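Local coordinates for protein amorpha-4,11-diene synthase (Artemisia annua, PDB 4GAX) that probably cyclises farnesyl diphosphate to a sesquiterpene, with release of diphosphate, as a member of the terpene synthase family, at residues A[381-386]-A[441-446]; A[417-422]-A[450-455]; A[502-507]-A[527-532]. One frame throughout, in Å; residues are numbered along the deposited sequence.

Contact 1: A[381-386]-A[441-446]; sequences KEFVKD and WAVSEP
From 381-386, Phe383 alone reaches Ala442 and Val443, pushing the far end of its ring into the corner they make. The ring atom CZ lies 3.5 Å from Val443 CG1 and 3.7 Å from Ala442 CB. Both methyls come at the ring obliquely, and the Phe383 and Val443 side chains cross at about a right angle. With CG of Phe383 anti to its carbonyl carbon (chi1 -83°), the ring extends straight across the gap, which matters because the backbones stay well apart, with 8.7 Å between Phe383 CA and Val443 CA. The small Ala442 leaves room for such a long reach, while the branched Val443 supplies a methyl beside CZ. An alanine in place of Phe383 would remove the bridging ring and is likely to leave a gap beside Ala442 CB and Val443 CG1.

Polar groups play a lesser part, and no hydrogen bond spans the segments. The carbonyl O of Ala442 sits in the plane of the phenylalanine ring at its edge, 3.9 Å from Phe383 CE1, where the ring's C-H groups point. Helix 436-443 then runs out, and Glu445 takes positive phi before Pro446 takes the N-cap position of the next helix.

Phe383 also rests on Asn420 and Thr424, so helix 419-429 packs beside this bridge between helices 374-399 and 436-443, while Trp441 leans on helix 447-461.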
# COMPACT_ATOMS: atom_id res chain seq x y z
N LYS A 381 -1.80 -18.87 -11.72
CA LYS A 381 -1.10 -20.06 -11.24
C LYS A 381 0.37 -20.08 -11.65
O LYS A 381 1.25 -20.42 -10.85
CB LYS A 381 -1.79 -21.32 -11.74
CG LYS A 381 -1.04 -22.61 -11.41
CD LYS A 381 -1.90 -23.84 -11.70
CE LYS A 381 -2.08 -24.06 -13.19
NZ LYS A 381 -2.95 -25.24 -13.47
N GLU A 382 0.64 -19.71 -12.90
CA GLU A 382 2.01 -19.73 -13.42
C GLU A 382 2.91 -18.76 -12.64
O GLU A 382 4.09 -19.02 -12.45
CB GLU A 382 2.00 -19.38 -14.91
CG GLU A 382 3.36 -19.29 -15.57
CD GLU A 382 4.08 -20.63 -15.65
OE1 GLU A 382 3.42 -21.69 -15.54
OE2 GLU A 382 5.32 -20.62 -15.82
N PHE A 383 2.34 -17.65 -12.18
CA PHE A 383 3.12 -16.71 -11.38
C PHE A 383 3.49 -17.32 -10.03
O PHE A 383 4.54 -17.01 -9.46
CB PHE A 383 2.34 -15.42 -11.16
CG PHE A 383 2.44 -14.45 -12.31
CD1 PHE A 383 3.42 -13.46 -12.32
CD2 PHE A 383 1.56 -14.52 -13.37
CE1 PHE A 383 3.52 -12.56 -13.36
CE2 PHE A 383 1.64 -13.62 -14.42
CZ PHE A 383 2.63 -12.64 -14.42
N VAL A 384 2.62 -18.18 -9.51
CA VAL A 384 2.91 -18.84 -8.26
C VAL A 384 4.04 -19.83 -8.48
O VAL A 384 5.00 -19.88 -7.69
CB VAL A 384 1.67 -19.55 -7.71
CG1 VAL A 384 1.96 -20.12 -6.32
CG2 VAL A 384 0.51 -18.57 -7.63
N LYS A 385 3.96 -20.60 -9.56
CA LYS A 385 5.02 -21.54 -9.89
C LYS A 385 6.32 -20.80 -10.15
O LYS A 385 7.39 -21.27 -9.75
CB LYS A 385 4.67 -22.35 -11.13
CG LYS A 385 3.54 -23.33 -10.93
CD LYS A 385 3.28 -24.05 -12.23
CE LYS A 385 2.20 -25.10 -12.09
NZ LYS A 385 1.99 -25.74 -13.41
N ASP A 386 6.24 -19.65 -10.82
CA ASP A 386 7.45 -18.90 -11.16
C ASP A 386 8.13 -18.35 -9.90
O ASP A 386 9.35 -18.21 -9.85
CB ASP A 386 7.16 -17.76 -12.13
CG ASP A 386 8.41 -17.27 -12.83
OD1 ASP A 386 9.05 -18.11 -13.49
OD2 ASP A 386 8.77 -16.08 -12.69
N TRP A 441 0.37 -7.23 -19.26
CA TRP A 441 1.18 -6.25 -18.56
C TRP A 441 2.06 -6.93 -17.51
O TRP A 441 3.29 -6.77 -17.50
CB TRP A 441 0.30 -5.19 -17.89
CG TRP A 441 1.11 -4.15 -17.20
CD1 TRP A 441 1.78 -3.11 -17.78
CD2 TRP A 441 1.34 -4.04 -15.80
NE1 TRP A 441 2.42 -2.36 -16.82
CE2 TRP A 441 2.16 -2.91 -15.59
CE3 TRP A 441 0.93 -4.79 -14.69
CZ2 TRP A 441 2.58 -2.52 -14.32
CZ3 TRP A 441 1.34 -4.40 -13.43
CH2 TRP A 441 2.16 -3.27 -13.26
N ALA A 442 1.41 -7.70 -16.64
CA ALA A 442 2.09 -8.47 -15.59
C ALA A 442 3.25 -9.32 -16.09
O ALA A 442 4.31 -9.37 -15.46
CB ALA A 442 1.08 -9.34 -14.84
N VAL A 443 3.07 -9.99 -17.23
CA VAL A 443 4.12 -10.87 -17.74
C VAL A 443 5.19 -10.10 -18.51
O VAL A 443 6.27 -10.62 -18.77
CB VAL A 443 3.57 -12.03 -18.60
CG1 VAL A 443 2.40 -12.73 -17.90
CG2 VAL A 443 3.13 -11.53 -19.97
N SER A 444 4.90 -8.85 -18.86
CA SER A 444 5.81 -8.02 -19.64
C SER A 444 7.08 -7.62 -18.91
O SER A 444 7.94 -6.96 -19.50
CB SER A 444 5.12 -6.71 -20.04
OG SER A 444 4.01 -6.97 -20.88
N GLU A 445 7.19 -7.99 -17.63
CA GLU A 445 8.23 -7.43 -16.75
C GLU A 445 8.24 -5.90 -16.79
O GLU A 445 9.23 -5.28 -17.19
CB GLU A 445 9.61 -8.01 -17.09
CG GLU A 445 9.73 -9.49 -16.76
CD GLU A 445 10.90 -10.17 -17.45
OE1 GLU A 445 11.92 -9.51 -17.73
OE2 GLU A 445 10.78 -11.39 -17.71
N PRO A 446 7.12 -5.28 -16.36
CA PRO A 446 6.97 -3.82 -16.45
C PRO A 446 7.88 -3.13 -15.44
O PRO A 446 8.10 -3.68 -14.36
CB PRO A 446 5.51 -3.60 -16.06
CG PRO A 446 5.21 -4.74 -15.11
CD PRO A 446 5.98 -5.92 -15.69

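Contact 2: A[417-422]-A[450-455]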
# COMPACT_ATOMS: atom_id res chain seq x y z
N GLY A 417 10.93 -11.65 -4.23
CA GLY A 417 10.49 -10.67 -3.26
C GLY A 417 8.97 -10.55 -3.25
O GLY A 417 8.40 -9.83 -2.42
N GLY A 418 8.32 -11.23 -4.19
CA GLY A 418 6.87 -11.29 -4.22
C GLY A 418 6.13 -10.21 -5.02
O GLY A 418 4.90 -10.18 -5.00
N ALA A 419 6.86 -9.34 -5.71
CA ALA A 419 6.23 -8.21 -6.41
C ALA A 419 5.23 -8.70 -7.46
O ALA A 419 4.10 -8.22 -7.51
CB ALA A 419 7.28 -7.30 -7.05
N ASN A 420 5.66 -9.66 -8.28
CA ASN A 420 4.79 -10.25 -9.30
C ASN A 420 3.65 -11.05 -8.67
O ASN A 420 2.49 -10.98 -9.11
CB ASN A 420 5.60 -11.16 -10.23
CG ASN A 420 6.69 -10.40 -10.99
OD1 ASN A 420 6.67 -9.17 -11.07
ND2 ASN A 420 7.65 -11.15 -11.55
N LEU A 421 3.98 -11.82 -7.64
CA LEU A 421 3.01 -12.73 -7.03
C LEU A 421 1.88 -11.97 -6.32
O LEU A 421 0.69 -12.25 -6.55
CB LEU A 421 3.71 -13.71 -6.08
CG LEU A 421 2.79 -14.68 -5.32
CD1 LEU A 421 1.96 -15.48 -6.29
CD2 LEU A 421 3.61 -15.61 -4.44
N LEU A 422 2.24 -11.00 -5.48
CA LEU A 422 1.25 -10.19 -4.79
C LEU A 422 0.36 -9.44 -5.77
O LEU A 422 -0.85 -9.32 -5.54
CB LEU A 422 1.91 -9.20 -3.82
CG LEU A 422 2.71 -9.85 -2.68
CD1 LEU A 422 3.26 -8.79 -1.74
CD2 LEU A 422 1.86 -10.87 -1.92
N ARG A 450 9.46 -3.98 -11.34
CA ARG A 450 10.91 -4.01 -11.12
C ARG A 450 11.31 -3.00 -10.07
O ARG A 450 12.15 -3.28 -9.20
CB ARG A 450 11.66 -3.70 -12.42
CG ARG A 450 13.17 -3.96 -12.34
CD ARG A 450 13.91 -3.26 -13.46
NE ARG A 450 13.17 -3.30 -14.72
CZ ARG A 450 13.07 -2.28 -15.57
NH1 ARG A 450 13.66 -1.13 -15.31
NH2 ARG A 450 12.36 -2.42 -16.69
N TYR A 451 10.72 -1.80 -10.15
CA TYR A 451 11.03 -0.73 -9.21
C TYR A 451 10.58 -1.11 -7.80
O TYR A 451 11.31 -0.91 -6.83
CB TYR A 451 10.38 0.59 -9.66
CG TYR A 451 11.08 1.28 -10.83
CD1 TYR A 451 12.46 1.26 -10.95
CD2 TYR A 451 10.34 1.93 -11.81
CE1 TYR A 451 13.10 1.89 -12.02
CE2 TYR A 451 10.96 2.56 -12.88
CZ TYR A 451 12.33 2.55 -12.98
OH TYR A 451 12.94 3.18 -14.04
N LYS A 452 9.35 -1.61 -7.69
CA LYS A 452 8.83 -2.10 -6.42
C LYS A 452 9.79 -3.12 -5.80
O LYS A 452 10.17 -3.00 -4.62
CB LYS A 452 7.46 -2.76 -6.63
CG LYS A 452 6.82 -3.31 -5.36
CD LYS A 452 5.46 -3.96 -5.68
CE LYS A 452 4.78 -4.51 -4.42
NZ LYS A 452 5.68 -5.40 -3.62
N GLY A 453 10.21 -4.09 -6.60
CA GLY A 453 11.15 -5.11 -6.13
C GLY A 453 12.47 -4.53 -5.64
O GLY A 453 12.99 -4.94 -4.59
N ILE A 454 13.03 -3.59 -6.40
CA ILE A 454 14.31 -2.98 -6.03
C ILE A 454 14.16 -2.12 -4.77
O ILE A 454 15.00 -2.18 -3.86
CB ILE A 454 14.87 -2.10 -7.16
CG1 ILE A 454 15.19 -2.93 -8.40
CG2 ILE A 454 16.12 -1.37 -6.69
CD1 ILE A 454 15.72 -2.09 -9.56
N LEU A 455 13.10 -1.33 -4.72
CA LEU A 455 12.83 -0.47 -3.57
C LEU A 455 12.67 -1.31 -2.30
O LEU A 455 13.17 -0.94 -1.24
CB LEU A 455 11.56 0.35 -3.81
CG LEU A 455 11.04 1.21 -2.66
CD1 LEU A 455 12.07 2.23 -2.21
CD2 LEU A 455 9.76 1.92 -3.07
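No ring, amide or guanidinium group enters the meeting of Ala419 with Lys452 and Gly453, so there is no face to cover and no edge to fill. What touches instead is a methyl and a stretched methylene chain. Ala419 CB points at the other helix and meets Lys452 CD at 4.0 Å. Lys452 has CG anti to its backbone N (chi1 180°) and stays extended as far as CE, which carries the chain alongside Ala419; only the last bond bends (chi4 -51°), leaving NZ 4.0 Å from Ala419 CA.

Small residues let the backbones come close: Ala419 CA and Gly453 CA are 5.8 Å apart, and Ala419 CB faces Gly453 N at 4.4 Å. Gly453 contributes bare backbone here. Gly418, just before, has a different reason to be glycine: with phi 90° a side chain would collide with the preceding carbonyl. It links helix 407-416 to helix 419-429, as N-cap of the latter, and its O accepts from Leu422 N in the first turn.

The lysine's methylenes also lie on Leu528, Val529 and Leu532 of helix 519-535. The contact is therefore van der Waals in character, with no hydrogen bond across it. An ammonium beside the N-terminal turn of helix 419-429 would meet the positive end of the helix dipole, which may lower its proton affinity somewhat.

Contact 3: A[502-507]-A[527-532]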
# COMPACT_ATOMS: atom_id res chain seq x y z
N ASP A 502 15.01 8.57 -5.26
CA ASP A 502 14.96 8.38 -6.71
C ASP A 502 13.92 7.34 -7.10
O ASP A 502 13.17 7.53 -8.05
CB ASP A 502 16.33 7.96 -7.23
CG ASP A 502 17.29 9.13 -7.36
OD1 ASP A 502 16.90 10.26 -7.00
OD2 ASP A 502 18.44 8.91 -7.82
N LEU A 503 13.87 6.25 -6.35
CA LEU A 503 12.94 5.16 -6.67
C LEU A 503 11.48 5.56 -6.52
O LEU A 503 10.64 5.19 -7.34
CB LEU A 503 13.25 3.93 -5.80
CG LEU A 503 14.52 3.20 -6.25
CD1 LEU A 503 14.98 2.25 -5.16
CD2 LEU A 503 14.28 2.45 -7.56
N TRP A 504 11.14 6.30 -5.46
CA TRP A 504 9.75 6.73 -5.31
C TRP A 504 9.36 7.59 -6.50
O TRP A 504 8.22 7.52 -6.98
CB TRP A 504 9.53 7.53 -4.01
CG TRP A 504 9.68 6.73 -2.72
CD1 TRP A 504 10.64 6.92 -1.75
CD2 TRP A 504 8.84 5.66 -2.25
NE1 TRP A 504 10.44 6.02 -0.72
CE2 TRP A 504 9.35 5.24 -1.00
CE3 TRP A 504 7.70 5.02 -2.76
CZ2 TRP A 504 8.77 4.20 -0.27
CZ3 TRP A 504 7.12 3.98 -2.03
CH2 TRP A 504 7.66 3.59 -0.79
N LYS A 505 10.29 8.42 -6.97
CA LYS A 505 10.01 9.26 -8.13
C LYS A 505 9.84 8.41 -9.40
O LYS A 505 8.96 8.69 -10.23
CB LYS A 505 11.10 10.33 -8.30
CG LYS A 505 10.92 11.54 -7.35
CD LYS A 505 11.98 12.63 -7.55
CE LYS A 505 13.36 12.13 -7.19
NZ LYS A 505 14.37 13.23 -7.34
N ASP A 506 10.68 7.39 -9.56
CA ASP A 506 10.55 6.48 -10.70
C ASP A 506 9.19 5.80 -10.67
O ASP A 506 8.53 5.63 -11.70
CB ASP A 506 11.65 5.42 -10.65
CG ASP A 506 13.00 5.95 -11.08
OD1 ASP A 506 13.04 6.85 -11.96
OD2 ASP A 506 14.02 5.47 -10.54
N ILE A 507 8.78 5.40 -9.48
CA ILE A 507 7.49 4.71 -9.32
C ILE A 507 6.31 5.64 -9.61
O ILE A 507 5.30 5.21 -10.19
CB ILE A 507 7.38 4.09 -7.92
CG1 ILE A 507 8.31 2.87 -7.85
CG2 ILE A 507 5.94 3.67 -7.62
CD1 ILE A 507 8.76 2.54 -6.45
N ASN A 527 -0.61 0.94 -3.61
CA ASN A 527 -0.77 0.83 -2.16
C ASN A 527 0.24 -0.18 -1.63
O ASN A 527 0.89 0.06 -0.61
CB ASN A 527 -2.20 0.42 -1.78
CG ASN A 527 -3.22 1.52 -2.03
OD1 ASN A 527 -2.87 2.71 -2.15
ND2 ASN A 527 -4.49 1.13 -2.11
N LEU A 528 0.37 -1.31 -2.32
CA LEU A 528 1.34 -2.32 -1.90
C LEU A 528 2.77 -1.78 -1.95
O LEU A 528 3.60 -2.15 -1.12
CB LEU A 528 1.23 -3.60 -2.74
CG LEU A 528 -0.03 -4.42 -2.43
CD1 LEU A 528 -0.18 -5.58 -3.41
CD2 LEU A 528 -0.00 -4.95 -1.00
N VAL A 529 3.07 -0.91 -2.90
CA VAL A 529 4.40 -0.28 -2.93
C VAL A 529 4.60 0.65 -1.74
O VAL A 529 5.63 0.62 -1.08
CB VAL A 529 4.64 0.53 -4.24
CG1 VAL A 529 5.98 1.25 -4.19
CG2 VAL A 529 4.60 -0.39 -5.46
N HIS A 530 3.60 1.48 -1.45
CA HIS A 530 3.70 2.38 -0.30
C HIS A 530 3.75 1.62 1.02
O HIS A 530 4.40 2.04 1.99
CB HIS A 530 2.55 3.40 -0.30
CG HIS A 530 2.72 4.48 -1.32
ND1 HIS A 530 1.67 4.99 -2.06
CD2 HIS A 530 3.83 5.15 -1.72
CE1 HIS A 530 2.13 5.92 -2.87
NE2 HIS A 530 3.43 6.03 -2.70
N PHE A 531 3.08 0.47 1.05
CA PHE A 531 3.15 -0.39 2.24
C PHE A 531 4.58 -0.79 2.62
O PHE A 531 4.89 -1.02 3.81
CB PHE A 531 2.28 -1.64 2.08
CG PHE A 531 2.34 -2.55 3.26
CD1 PHE A 531 1.71 -2.20 4.44
CD2 PHE A 531 3.04 -3.75 3.20
CE1 PHE A 531 1.77 -3.03 5.55
CE2 PHE A 531 3.09 -4.59 4.31
CZ PHE A 531 2.45 -4.23 5.48
N LEU A 532 5.46 -0.87 1.63
CA LEU A 532 6.84 -1.31 1.90
C LEU A 532 7.50 -0.37 2.89
O LEU A 532 8.35 -0.78 3.69
CB LEU A 532 7.68 -1.37 0.62
CG LEU A 532 7.24 -2.30 -0.53
CD1 LEU A 532 7.97 -1.94 -1.83
CD2 LEU A 532 7.47 -3.74 -0.17
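Trp504 has its CG anti to the carbonyl carbon (chi1 -67°), which swings the six-membered part of the indole over to Val529 and His530. Val529 answers with CG1 anti to its backbone N, so that this one methyl faces the opposite helix. It meets two side chains there, 3.7 Å from Trp504 CZ3 and 3.8 Å from Ile507 CD1. Trp504 and Ile507 each slide past the valine in the reverse direction. The short branched valine suits the place because one methyl can meet both the indole and Ile507.

The two segments run almost exactly antiparallel, at 173°, with their axes 12.1 Å apart. They belong to helices 489-513 and 519-535, successive helices joined by a short loop, in the all-helical fold of the terpene synthase family. At that spacing the backbones do not touch, and long side chains must span the gap; tryptophan has the length for it.

His530 comes up against the same end of the indole, its CD2 standing 3.5 Å from Trp504 CZ3. The planes are nearly parallel, at 28°, but slid apart, with 5.6 Å between the centroids of the six-membered ring of Trp504 and the His530 ring; overlap is slight. At the indole's edge, near its plane, Val529 O lies 3.6 Å from Trp504 CH2, a carbonyl facing a C-H. Beyond the pair, Trp215 meets His530 edge-to-face and Lys216 makes a cation-pi contact with Trp504. From helix 447-461, Leu455 packs on Trp504 and Ile507.

How the contacts relate
From the N terminus, helix 374-399 opens contact 1, and 417-422 opens contact 2 before contact 1 has closed at 441-446; contact 2 closes later, at 450-455. The two therefore cross, with 54 and 27 residues between their segments. Contact 3 follows in series and closes over the 19 residues between 502-507 and 527-532, tying helix 489-513 to helix 519-535. Contact 2 is the middle term: Val384 CG2 of contact 1 meets its Leu421 CD1 at 3.7 Å, while on the other side its Leu455 CD2 lies 3.5 Å from Trp504 CZ3 of contact 3. Contacts 1 and 3 do not touch, their nearest atoms being about 9 Å apart, so helices 419-429 and 447-461 connect them.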